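Local structure of phage integrase/site-specific recombinase (Haloarcula marismortui, 3NRW) at residues Arg13-Ala18 against Leu87-Arg92; His19-Thr22 against Ser28-Ser31; Arg33-His38 against Met80-Asn85. The protein probably binds DNA in site-specific recombination and integration, the part described here being its N-terminal, core-binding domain. All blocks are in the same frame, centred on the assembly; numbering follows the deposited sequence.

In the fold
From the N terminus, helix 9-20 is met twice. Its residues 13-18 pack on 87-92, the C-terminal end of helix 73-92, so interaction 1 closes a loop of 68 residues, mostly helical, that contains the other two contacts. Within it, interaction 2 joins 19-22, where helix 9-20 runs out, to 28-31 near the start of helix 26-45 across a short connection. Interaction 3 then opens further along helix 26-45, at 33-38, and closes on 80-85 of helix 73-92; it follows interaction 2 in series. Together the contacts tie helices 9-20, 26-45 and 73-92 to one another, and Tyr16 of interaction 1 touches Leu36 and Asn85 of interaction 3.

Interaction 1: Arg13-Ala18 against Leu87-Arg92; sequences RDRYLA and LEYLAR
Residues 13-18 and 87-92 come nearest at Tyr16 and Tyr89, whose CA atoms are 7.4 Å apart. The two tyrosines carry the apolar part of the contact. Their side chains slide past one another in opposite directions, and the rings meet obliquely, with planes at 45° and centroids 5.8 Å apart, so neither a stack nor a T-shaped pair results. Tyr89 CD2 comes to the edge of the Tyr16 ring, near its plane, 3.7 Å from Tyr16 CD1. Tyr89 projects toward helix 9-20, and with CG anti to the backbone N (chi1 167°) its CE2 lies 3.8 Å from Tyr16 CA. The phenol end goes on to Arg15, whose extended chain crosses the tyrosine at about a right angle. There Tyr89 OH lies 3.6 Å from Arg15 CG and equally near NE; no hydrogen bond forms, and the hydroxyl rests against the chain in van der Waals contact. Around this pair, His19 stacks on the Tyr89 ring, while Trp86 and Leu36 pack against Tyr16, which is buried. The interface therefore runs from solvent at Arg15 into the buried interior of the helical bundle, and joins the first and last helices of the core-binding domain found in tyrosine recombinases.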
ATOM      1  N   ARG A  13       7.571   0.924   1.335  1.00 13.22           N
ATOM      2  CA  ARG A  13       7.109  -0.232   2.098  1.00 16.27           C
ATOM      3  C   ARG A  13       8.025  -0.410   3.315  1.00 17.01           C
ATOM      4  O   ARG A  13       7.540  -0.513   4.444  1.00 15.42           O
ATOM      5  CB  ARG A  13       7.120  -1.485   1.204  1.00 13.52           C
ATOM      6  CG  ARG A  13       6.592  -2.783   1.834  1.00 21.34           C
ATOM      7  CD  ARG A  13       7.688  -3.529   2.595  1.00 25.97           C
ATOM      8  NE  ARG A  13       8.953  -3.555   1.861  1.00 23.12           N
ATOM      9  CZ  ARG A  13       9.194  -4.298   0.785  1.00 29.75           C
ATOM     10  NH1 ARG A  13       8.257  -5.104   0.294  1.00 21.86           N
ATOM     11  NH2 ARG A  13      10.378  -4.225   0.192  1.00 27.31           N
ATOM     12  N   ASP A  14       9.340  -0.424   3.094  1.00 15.79           N
ATOM     13  CA  ASP A  14      10.291  -0.581   4.201  1.00 16.12           C
ATOM     14  C   ASP A  14      10.141   0.546   5.223  1.00 16.73           C
ATOM     15  O   ASP A  14      10.206   0.314   6.432  1.00 15.77           O
ATOM     16  CB  ASP A  14      11.754  -0.575   3.717  1.00 16.81           C
ATOM     17  CG  ASP A  14      12.103  -1.745   2.801  1.00 28.24           C
ATOM     18  OD1 ASP A  14      11.422  -2.791   2.845  1.00 20.64           O
ATOM     19  OD2 ASP A  14      13.090  -1.614   2.046  1.00 23.97           O
ATOM     20  N   ARG A  15       9.955   1.768   4.736  1.00 14.91           N
ATOM     21  CA  ARG A  15       9.823   2.923   5.618  1.00 16.52           C
ATOM     22  C   ARG A  15       8.610   2.789   6.525  1.00 18.44           C
ATOM     23  O   ARG A  15       8.680   3.068   7.722  1.00 18.15           O
ATOM     24  CB  ARG A  15       9.712   4.209   4.797  1.00 16.53           C
ATOM     25  CG  ARG A  15      10.073   5.464   5.576  1.00 17.70           C
ATOM     26  CD  ARG A  15       9.810   6.700   4.743  1.00 22.17           C
ATOM     27  NE  ARG A  15      10.225   7.933   5.407  1.00 24.71           N
ATOM     28  CZ  ARG A  15      11.444   8.455   5.331  1.00 30.18           C
ATOM     29  NH1 ARG A  15      12.391   7.852   4.621  1.00 28.66           N
ATOM     30  NH2 ARG A  15      11.714   9.597   5.947  1.00 38.52           N
ATOM     31  N   TYR A  16       7.497   2.353   5.945  1.00 15.97           N
ATOM     32  CA  TYR A  16       6.262   2.176   6.690  1.00 19.25           C
ATOM     33  C   TYR A  16       6.406   1.110   7.778  1.00 20.20           C
ATOM     34  O   TYR A  16       6.007   1.326   8.926  1.00 21.01           O
ATOM     35  CB  TYR A  16       5.129   1.802   5.724  1.00 17.50           C
ATOM     36  CG  TYR A  16       3.803   1.545   6.401  1.00 17.41           C
ATOM     37  CD1 TYR A  16       3.142   2.559   7.099  1.00 19.71           C
ATOM     38  CD2 TYR A  16       3.211   0.279   6.358  1.00 19.68           C
ATOM     39  CE1 TYR A  16       1.924   2.318   7.739  1.00 22.80           C
ATOM     40  CE2 TYR A  16       1.996   0.032   6.996  1.00 20.93           C
ATOM     41  CZ  TYR A  16       1.361   1.053   7.684  1.00 22.39           C
ATOM     42  OH  TYR A  16       0.173   0.808   8.335  1.00 26.48           O
ATOM     43  N   LEU A  17       6.987  -0.035   7.432  1.00 16.91           N
ATOM     44  CA  LEU A  17       7.148  -1.110   8.415  1.00 16.63           C
ATOM     45  C   LEU A  17       8.018  -0.668   9.594  1.00 19.84           C
ATOM     46  O   LEU A  17       7.713  -0.979  10.746  1.00 23.03           O
ATOM     47  CB  LEU A  17       7.750  -2.355   7.757  1.00 17.48           C
ATOM     48  CG  LEU A  17       6.917  -2.957   6.619  1.00 13.84           C
ATOM     49  CD1 LEU A  17       7.602  -4.218   6.129  1.00 20.40           C
ATOM     50  CD2 LEU A  17       5.496  -3.266   7.088  1.00 18.66           C
ATOM     51  N   ALA A  18       9.090   0.064   9.304  1.00 18.25           N
ATOM     52  CA  ALA A  18       9.979   0.556  10.354  1.00 18.21           C
ATOM     53  C   ALA A  18       9.215   1.546  11.228  1.00 23.21           C
ATOM     54  O   ALA A  18       9.364   1.560  12.455  1.00 25.71           O
ATOM     55  CB  ALA A  18      11.200   1.235   9.735  1.00 26.00           C
ATOM     56  N   LEU A  87      -0.872   4.509   2.599  1.00 14.47           N
ATOM     57  CA  LEU A  87      -0.931   5.750   1.841  1.00 14.29           C
ATOM     58  C   LEU A  87      -1.169   6.964   2.739  1.00 16.23           C
ATOM     59  O   LEU A  87      -0.694   8.057   2.435  1.00 17.22           O
ATOM     60  CB  LEU A  87      -2.004   5.665   0.754  1.00 19.70           C
ATOM     61  CG  LEU A  87      -1.740   4.596  -0.315  1.00 17.04           C
ATOM     62  CD1 LEU A  87      -2.803   4.686  -1.393  1.00 20.68           C
ATOM     63  CD2 LEU A  87      -0.349   4.789  -0.925  1.00 20.44           C
ATOM     64  N   GLU A  88      -1.899   6.781   3.838  1.00 18.25           N
ATOM     65  CA  GLU A  88      -2.142   7.893   4.761  1.00 19.33           C
ATOM     66  C   GLU A  88      -0.806   8.324   5.355  1.00 15.78           C
ATOM     67  O   GLU A  88      -0.539   9.515   5.501  1.00 19.03           O
ATOM     68  CB  GLU A  88      -3.103   7.477   5.882  1.00 18.33           C
ATOM     69  CG  GLU A  88      -4.465   7.040   5.370  1.00 23.74           C
ATOM     70  CD  GLU A  88      -5.487   6.839   6.477  1.00 28.65           C
ATOM     71  OE1 GLU A  88      -5.109   6.345   7.559  1.00 28.44           O
ATOM     72  OE2 GLU A  88      -6.673   7.153   6.250  1.00 28.04           O
ATOM     73  N   TYR A  89       0.030   7.348   5.697  1.00 15.35           N
ATOM     74  CA  TYR A  89       1.348   7.631   6.252  1.00 16.02           C
ATOM     75  C   TYR A  89       2.173   8.391   5.223  1.00 18.28           C
ATOM     76  O   TYR A  89       2.778   9.419   5.532  1.00 17.39           O
ATOM     77  CB  TYR A  89       2.067   6.329   6.631  1.00 15.99           C
ATOM     78  CG  TYR A  89       3.542   6.495   6.920  1.00 12.37           C
ATOM     79  CD1 TYR A  89       3.985   7.326   7.950  1.00 17.91           C
ATOM     80  CD2 TYR A  89       4.502   5.824   6.157  1.00 18.22           C
ATOM     81  CE1 TYR A  89       5.342   7.486   8.213  1.00 21.92           C
ATOM     82  CE2 TYR A  89       5.860   5.980   6.412  1.00 22.21           C
ATOM     83  CZ  TYR A  89       6.275   6.815   7.443  1.00 21.90           C
ATOM     84  OH  TYR A  89       7.618   6.986   7.703  1.00 22.07           O
ATOM     85  N   LEU A  90       2.199   7.881   3.995  1.00 13.50           N
ATOM     86  CA  LEU A  90       2.965   8.525   2.936  1.00 13.85           C
ATOM     87  C   LEU A  90       2.460   9.929   2.621  1.00 17.23           C
ATOM     88  O   LEU A  90       3.247  10.810   2.281  1.00 18.53           O
ATOM     89  CB  LEU A  90       2.949   7.669   1.666  1.00 13.24           C
ATOM     90  CG  LEU A  90       3.619   6.294   1.768  1.00 16.51           C
ATOM     91  CD1 LEU A  90       3.517   5.608   0.418  1.00 13.42           C
ATOM     92  CD2 LEU A  90       5.086   6.432   2.191  1.00 13.67           C
ATOM     93  N   ALA A  91       1.153  10.144   2.728  1.00 17.57           N
ATOM     94  CA  ALA A  91       0.607  11.468   2.461  1.00 15.58           C
ATOM     95  C   ALA A  91       1.083  12.433   3.549  1.00 19.95           C
ATOM     96  O   ALA A  91       1.435  13.579   3.262  1.00 19.31           O
ATOM     97  CB  ALA A  91      -0.918  11.422   2.418  1.00 16.22           C
ATOM     98  N   ARG A  92       1.112  11.964   4.794  1.00 21.48           N
ATOM     99  CA  ARG A  92       1.560  12.800   5.903  1.00 23.52           C
ATOM    100  C   ARG A  92       3.010  13.228   5.717  1.00 25.88           C
ATOM    101  O   ARG A  92       3.374  14.361   6.043  1.00 24.48           O
ATOM    102  CB  ARG A  92       1.414  12.062   7.240  1.00 21.58           C
ATOM    103  CG  ARG A  92       1.921  12.862   8.443  1.00 26.54           C
ATOM    104  CD  ARG A  92       1.407  12.298   9.766  1.00 35.08           C
ATOM    105  NE  ARG A  92       1.966  10.991  10.104  1.00 39.42           N
ATOM    106  CZ  ARG A  92       3.221  10.785  10.497  1.00 38.75           C
ATOM    107  NH1 ARG A  92       4.067  11.799  10.601  1.00 39.39           N
ATOM    108  NH2 ARG A  92       3.623   9.561  10.812  1.00 28.45           N
TER

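Interaction 2: His19-Thr22 against Ser28-Ser31; sequences HRQT and SIKS
An antiparallel helical hairpin (alpha-alpha hairpin) within the core-binding domain brings these residues together: helix 9-20 runs out into a short loop, the chain turns, and the first turns of helix 26-45 come back alongside. Ile29 projects from the second helix toward the first and carries nearly all of its side of the contact, with the closest CA atoms, those of Gln21 and Ile29, 6.9 Å apart. Both branches meet Gln21, and CD1 goes on to Arg20. With CG1 beside the backbone N (chi1 -62°), the longer branch reaches the end of helix 9-20, where Ile29 CD1 sits 3.6 Å from the carbonyl O of Arg20 and 3.8 Å from CB of the same residue. The amide of Gln21 lays a face against this branch, NE2 3.7 Å from Ile29 CG1. The shorter branch, CG2, comes 3.9 Å from Gln21 OE1. The glutamine chain bends at chi2 (86°), bringing the amide to Ile29; the two side chains cross at about a right angle. Beyond the pair, Arg20 lies against Phe32 and makes a long, weak ion pair with Asp23 in the connecting loop, and Gln21 also touches Asp26. Between the two segments there is no hydrogen bond or salt bridge. The polar amide and the Arg20 carbonyl meet Ile29 through its carbons, so the contact between the two segments is van der Waals packing of Arg20 and Gln21 against the buried Ile29.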
ATOM      1  N   HIS A  19       8.401   2.377  10.583  1.00 21.63           N
ATOM      2  CA  HIS A  19       7.594   3.380  11.267  1.00 27.35           C
ATOM      3  C   HIS A  19       6.563   2.763  12.207  1.00 35.02           C
ATOM      4  O   HIS A  19       6.276   3.311  13.274  1.00 30.16           O
ATOM      5  CB  HIS A  19       6.893   4.281  10.239  1.00 24.89           C
ATOM      6  CG  HIS A  19       5.758   5.079  10.802  1.00 27.59           C
ATOM      7  ND1 HIS A  19       4.441   4.687  10.674  1.00 35.04           N
ATOM      8  CD2 HIS A  19       5.741   6.234  11.506  1.00 24.82           C
ATOM      9  CE1 HIS A  19       3.662   5.571  11.276  1.00 37.53           C
ATOM     10  NE2 HIS A  19       4.427   6.519  11.788  1.00 28.96           N
ATOM     11  N   ARG A  20       6.003   1.625  11.807  1.00 28.79           N
ATOM     12  CA  ARG A  20       5.003   0.932  12.618  1.00 29.02           C
ATOM     13  C   ARG A  20       5.681   0.021  13.637  1.00 30.02           C
ATOM     14  O   ARG A  20       5.044  -0.473  14.570  1.00 29.40           O
ATOM     15  CB  ARG A  20       4.081   0.099  11.722  1.00 23.75           C
ATOM     16  CG  ARG A  20       3.119   0.924  10.875  1.00 31.14           C
ATOM     17  CD  ARG A  20       2.065   1.596  11.744  1.00 38.26           C
ATOM     18  NE  ARG A  20       1.313   0.615  12.524  1.00 44.35           N
ATOM     19  CZ  ARG A  20       0.258   0.901  13.277  1.00 43.71           C
ATOM     20  NH1 ARG A  20      -0.183   2.148  13.358  1.00 58.13           N
ATOM     21  NH2 ARG A  20      -0.356  -0.062  13.953  1.00 40.53           N
ATOM     22  N   GLN A  21       6.981  -0.187  13.451  1.00 31.37           N
ATOM     23  CA  GLN A  21       7.776  -1.038  14.330  1.00 40.17           C
ATOM     24  C   GLN A  21       7.911  -0.415  15.719  1.00 47.53           C
ATOM     25  O   GLN A  21       8.827  -0.755  16.468  1.00 54.16           O
ATOM     26  CB  GLN A  21       9.170  -1.237  13.731  1.00 43.33           C
ATOM     27  CG  GLN A  21       9.943  -2.421  14.287  1.00 46.58           C
ATOM     28  CD  GLN A  21       9.621  -3.711  13.560  1.00 52.07           C
ATOM     29  OE1 GLN A  21       9.874  -3.838  12.362  1.00 54.52           O
ATOM     30  NE2 GLN A  21       9.060  -4.675  14.279  1.00 54.80           N
ATOM     31  N   THR A  22       7.005   0.496  16.063  1.00 42.64           N
ATOM     32  CA  THR A  22       7.057   1.152  17.366  1.00 46.24           C
ATOM     33  C   THR A  22       5.771   0.992  18.170  1.00 44.74           C
ATOM     34  O   THR A  22       5.801   0.998  19.400  1.00 51.43           O
ATOM     35  CB  THR A  22       7.357   2.658  17.220  1.00 46.34           C
ATOM     36  OG1 THR A  22       7.380   3.268  18.516  1.00 53.52           O
ATOM     37  CG2 THR A  22       6.292   3.334  16.369  1.00 40.13           C
ATOM     38  N   SER A  28       1.812  -8.216  13.717  1.00 22.41           N
ATOM     39  CA  SER A  28       1.129  -7.210  12.913  1.00 20.23           C
ATOM     40  C   SER A  28       2.058  -6.718  11.806  1.00 21.10           C
ATOM     41  O   SER A  28       1.635  -6.534  10.664  1.00 19.16           O
ATOM     42  CB  SER A  28       0.682  -6.037  13.786  1.00 22.45           C
ATOM     43  OG  SER A  28      -0.339  -6.443  14.683  1.00 24.65           O
ATOM     44  N   ILE A  29       3.326  -6.511  12.150  1.00 20.65           N
ATOM     45  CA  ILE A  29       4.315  -6.055  11.179  1.00 22.04           C
ATOM     46  C   ILE A  29       4.430  -7.087  10.064  1.00 19.44           C
ATOM     47  O   ILE A  29       4.474  -6.733   8.887  1.00 20.19           O
ATOM     48  CB  ILE A  29       5.710  -5.869  11.824  1.00 21.71           C
ATOM     49  CG1 ILE A  29       5.652  -4.789  12.912  1.00 24.43           C
ATOM     50  CG2 ILE A  29       6.735  -5.516  10.754  1.00 23.78           C
ATOM     51  CD1 ILE A  29       5.170  -3.431  12.443  1.00 23.93           C
ATOM     52  N   LYS A  30       4.488  -8.364  10.431  1.00 18.82           N
ATOM     53  CA  LYS A  30       4.580  -9.410   9.421  1.00 16.83           C
ATOM     54  C   LYS A  30       3.345  -9.377   8.531  1.00 15.37           C
ATOM     55  O   LYS A  30       3.455  -9.495   7.311  1.00 16.92           O
ATOM     56  CB  LYS A  30       4.730 -10.791  10.072  1.00 16.23           C
ATOM     57  CG  LYS A  30       6.139 -11.061  10.595  1.00 18.15           C
ATOM     58  CD  LYS A  30       6.262 -12.445  11.205  1.00 22.61           C
ATOM     59  CE  LYS A  30       7.690 -12.721  11.646  1.00 27.21           C
ATOM     60  NZ  LYS A  30       7.824 -14.043  12.322  1.00 27.43           N
ATOM     61  N   SER A  31       2.172  -9.208   9.134  1.00 16.02           N
ATOM     62  CA  SER A  31       0.935  -9.159   8.357  1.00 17.56           C
ATOM     63  C   SER A  31       0.972  -7.989   7.374  1.00 16.06           C
ATOM     64  O   SER A  31       0.606  -8.138   6.203  1.00 14.43           O
ATOM     65  CB  SER A  31      -0.277  -9.034   9.283  1.00 21.91           C
ATOM     66  OG  SER A  31      -0.460 -10.245  10.016  1.00 22.54           O
TER

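Interaction 3: Arg33-His38 against Met80-Asn85; sequences RYRLKH and MQTLKN
Arg35 and Leu36 of helix 26-45 meet Thr82 and Leu83 of helix 73-92 within the helical bundle of the core-binding domain, where the axes of 33-38 and 80-85 cross at -85° and pass 9.4 Å apart. At so steep a crossing the contact is small, four residues meeting near the closest approach. The apolar part is made by Leu36, whose CG and CD2 both lie 3.9 Å from Thr82 CG2. The same CD2 also rests 4.2 Å from CA of Leu83, against the backbone of the opposing helix. Leu36 belongs to a larger core, since Arg13 of helix 9-20 and Trp86 also touch it, while Leu83 turns to Tyr62 of helix 56-67. The polar part lies at the margin. Thr82 is split between the two kinds of contact: CG2, anti to its own nitrogen, faces the leucine, and the hydroxyl faces Arg35, whose chain crosses it at about a right angle. Thr82 OG1 also makes a weak hydrogen bond with the carbonyl of Gly78 one turn earlier. Arg35 NH1 donates to Thr82 OG1 over 2.9 Å at an N-H...O angle of 149°, with the hydroxyl oxygen at the edge of the guanidinium group and near its plane.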
ATOM      1  N   ARG A  33       3.606  -6.618   6.216  1.00 14.83           N
ATOM      2  CA  ARG A  33       4.606  -6.983   5.223  1.00 16.12           C
ATOM      3  C   ARG A  33       4.011  -7.903   4.164  1.00 18.12           C
ATOM      4  O   ARG A  33       4.161  -7.655   2.967  1.00 14.84           O
ATOM      5  CB  ARG A  33       5.805  -7.673   5.879  1.00 16.83           C
ATOM      6  CG  ARG A  33       6.853  -8.156   4.877  1.00 20.00           C
ATOM      7  CD  ARG A  33       8.039  -8.829   5.556  1.00 20.23           C
ATOM      8  NE  ARG A  33       8.945  -7.868   6.172  1.00 26.87           N
ATOM      9  CZ  ARG A  33       9.727  -7.034   5.491  1.00 29.95           C
ATOM     10  NH1 ARG A  33      10.519  -6.192   6.136  1.00 35.34           N
ATOM     11  NH2 ARG A  33       9.724  -7.048   4.164  1.00 41.42           N
ATOM     12  N   TYR A  34       3.331  -8.959   4.594  1.00 13.54           N
ATOM     13  CA  TYR A  34       2.744  -9.904   3.642  1.00 16.04           C
ATOM     14  C   TYR A  34       1.722  -9.223   2.735  1.00 17.40           C
ATOM     15  O   TYR A  34       1.702  -9.460   1.524  1.00 18.81           O
ATOM     16  CB  TYR A  34       2.084 -11.067   4.386  1.00 19.44           C
ATOM     17  CG  TYR A  34       3.019 -11.787   5.326  1.00 23.84           C
ATOM     18  CD1 TYR A  34       2.540 -12.375   6.497  1.00 21.72           C
ATOM     19  CD2 TYR A  34       4.390 -11.848   5.068  1.00 25.84           C
ATOM     20  CE1 TYR A  34       3.404 -13.001   7.388  1.00 26.96           C
ATOM     21  CE2 TYR A  34       5.260 -12.470   5.953  1.00 31.09           C
ATOM     22  CZ  TYR A  34       4.763 -13.042   7.112  1.00 32.75           C
ATOM     23  OH  TYR A  34       5.627 -13.636   8.004  1.00 36.11           O
ATOM     24  N   ARG A  35       0.879  -8.374   3.311  1.00 13.09           N
ATOM     25  CA  ARG A  35      -0.132  -7.688   2.521  1.00 14.19           C
ATOM     26  C   ARG A  35       0.472  -6.748   1.483  1.00 20.16           C
ATOM     27  O   ARG A  35       0.069  -6.763   0.318  1.00 17.46           O
ATOM     28  CB  ARG A  35      -1.072  -6.902   3.432  1.00 17.88           C
ATOM     29  CG  ARG A  35      -1.896  -7.783   4.352  1.00 16.58           C
ATOM     30  CD  ARG A  35      -2.569  -6.962   5.435  1.00 21.84           C
ATOM     31  NE  ARG A  35      -3.327  -7.808   6.349  1.00 22.03           N
ATOM     32  CZ  ARG A  35      -3.787  -7.408   7.531  1.00 26.16           C
ATOM     33  NH1 ARG A  35      -3.567  -6.168   7.953  1.00 20.27           N
ATOM     34  NH2 ARG A  35      -4.472  -8.251   8.290  1.00 25.32           N
ATOM     35  N   LEU A  36       1.442  -5.946   1.902  1.00 14.34           N
ATOM     36  CA  LEU A  36       2.060  -4.984   1.000  1.00 13.79           C
ATOM     37  C   LEU A  36       3.010  -5.616   0.003  1.00 17.53           C
ATOM     38  O   LEU A  36       3.345  -5.001  -1.006  1.00 13.43           O
ATOM     39  CB  LEU A  36       2.777  -3.900   1.801  1.00 13.13           C
ATOM     40  CG  LEU A  36       1.839  -3.043   2.655  1.00 19.39           C
ATOM     41  CD1 LEU A  36       2.628  -1.954   3.360  1.00 20.35           C
ATOM     42  CD2 LEU A  36       0.757  -2.426   1.764  1.00 19.41           C
ATOM     43  N   LYS A  37       3.442  -6.845   0.275  1.00 14.50           N
ATOM     44  CA  LYS A  37       4.338  -7.519  -0.654  1.00 15.64           C
ATOM     45  C   LYS A  37       3.652  -7.638  -2.010  1.00 14.66           C
ATOM     46  O   LYS A  37       4.286  -7.483  -3.052  1.00 11.83           O
ATOM     47  CB  LYS A  37       4.711  -8.913  -0.136  1.00 15.64           C
ATOM     48  CG  LYS A  37       5.641  -9.685  -1.070  1.00 24.74           C
ATOM     49  CD  LYS A  37       5.883 -11.092  -0.550  1.00 24.92           C
ATOM     50  CE  LYS A  37       6.646 -11.931  -1.560  1.00 35.82           C
ATOM     51  NZ  LYS A  37       6.825 -13.336  -1.093  1.00 47.31           N
ATOM     52  N   HIS A  38       2.348  -7.903  -2.000  1.00 12.10           N
ATOM     53  CA  HIS A  38       1.613  -8.041  -3.247  1.00 13.61           C
ATOM     54  C   HIS A  38       1.605  -6.738  -4.019  1.00 12.23           C
ATOM     55  O   HIS A  38       1.701  -6.730  -5.246  1.00 14.89           O
ATOM     56  CB  HIS A  38       0.175  -8.491  -2.989  1.00 13.13           C
ATOM     57  CG  HIS A  38       0.084  -9.836  -2.345  1.00 16.79           C
ATOM     58  ND1 HIS A  38      -0.170 -10.001  -0.999  1.00 27.27           N
ATOM     59  CD2 HIS A  38       0.286 -11.076  -2.845  1.00 14.70           C
ATOM     60  CE1 HIS A  38      -0.118 -11.287  -0.701  1.00 15.25           C
ATOM     61  NE2 HIS A  38       0.157 -11.960  -1.803  1.00 21.14           N
HETATM   62  N   MSE A  80      -6.612  -4.211   1.683  1.00 18.71           N
HETATM   63  CA  MSE A  80      -6.887  -2.872   1.175  1.00 16.97           C
HETATM   64  C   MSE A  80      -6.811  -1.844   2.300  1.00 19.43           C
HETATM   65  O   MSE A  80      -6.408  -0.703   2.074  1.00 18.95           O
HETATM   66  CB  MSE A  80      -8.266  -2.818   0.498  1.00 18.25           C
HETATM   67  CG  MSE A  80      -8.382  -3.654  -0.790  1.00 17.95           C
HETATM   68 SE   MSE A  80      -7.046  -3.205  -2.121  1.00 30.61          SE
HETATM   69  CE  MSE A  80      -7.620  -1.406  -2.604  1.00 26.15           C
ATOM     70  N   GLN A  81      -7.197  -2.251   3.505  1.00 20.21           N
ATOM     71  CA  GLN A  81      -7.160  -1.363   4.665  1.00 21.99           C
ATOM     72  C   GLN A  81      -5.713  -1.018   5.012  1.00 21.39           C
ATOM     73  O   GLN A  81      -5.398   0.121   5.368  1.00 19.10           O
ATOM     74  CB  GLN A  81      -7.834  -2.021   5.868  1.00 26.78           C
ATOM     75  CG  GLN A  81      -7.804  -1.170   7.125  1.00 31.59           C
ATOM     76  CD  GLN A  81      -8.505   0.161   6.939  1.00 32.55           C
ATOM     77  OE1 GLN A  81      -9.711   0.212   6.699  1.00 28.84           O
ATOM     78  NE2 GLN A  81      -7.747   1.249   7.039  1.00 32.27           N
ATOM     79  N   THR A  82      -4.831  -2.009   4.921  1.00 20.50           N
ATOM     80  CA  THR A  82      -3.431  -1.760   5.206  1.00 16.57           C
ATOM     81  C   THR A  82      -2.887  -0.868   4.098  1.00 13.69           C
ATOM     82  O   THR A  82      -2.091   0.025   4.360  1.00 15.91           O
ATOM     83  CB  THR A  82      -2.615  -3.070   5.299  1.00 18.52           C
ATOM     84  OG1 THR A  82      -2.866  -3.699   6.564  1.00 18.51           O
ATOM     85  CG2 THR A  82      -1.124  -2.783   5.174  1.00 17.74           C
ATOM     86  N   LEU A  83      -3.329  -1.098   2.863  1.00 17.99           N
ATOM     87  CA  LEU A  83      -2.887  -0.269   1.744  1.00 13.26           C
ATOM     88  C   LEU A  83      -3.306   1.168   2.043  1.00 18.32           C
ATOM     89  O   LEU A  83      -2.535   2.113   1.865  1.00 16.05           O
ATOM     90  CB  LEU A  83      -3.530  -0.739   0.428  1.00 20.04           C
ATOM     91  CG  LEU A  83      -3.261   0.125  -0.812  1.00 17.81           C
ATOM     92  CD1 LEU A  83      -1.764   0.249  -1.034  1.00 24.48           C
ATOM     93  CD2 LEU A  83      -3.934  -0.478  -2.045  1.00 15.18           C
ATOM     94  N   LYS A  84      -4.540   1.322   2.509  1.00 18.63           N
ATOM     95  CA  LYS A  84      -5.079   2.636   2.843  1.00 17.63           C
ATOM     96  C   LYS A  84      -4.259   3.323   3.940  1.00 18.13           C
ATOM     97  O   LYS A  84      -3.894   4.493   3.810  1.00 17.24           O
ATOM     98  CB  LYS A  84      -6.535   2.503   3.304  1.00 22.39           C
ATOM     99  CG  LYS A  84      -7.131   3.795   3.843  1.00 33.07           C
ATOM    100  CD  LYS A  84      -7.460   4.761   2.725  1.00 39.30           C
ATOM    101  CE  LYS A  84      -8.936   4.703   2.364  1.00 37.35           C
ATOM    102  NZ  LYS A  84      -9.784   5.303   3.434  1.00 40.79           N
ATOM    103  N   ASN A  85      -3.978   2.603   5.020  1.00 17.68           N
ATOM    104  CA  ASN A  85      -3.208   3.174   6.121  1.00 18.54           C
ATOM    105  C   ASN A  85      -1.802   3.536   5.672  1.00 18.85           C
ATOM    106  O   ASN A  85      -1.211   4.516   6.140  1.00 18.59           O
ATOM    107  CB  ASN A  85      -3.135   2.198   7.291  1.00 17.89           C
ATOM    108  CG  ASN A  85      -4.499   1.862   7.839  1.00 21.71           C
ATOM    109  OD1 ASN A  85      -5.439   2.642   7.700  1.00 29.55           O
ATOM    110  ND2 ASN A  85      -4.617   0.706   8.475  1.00 26.02           N
TER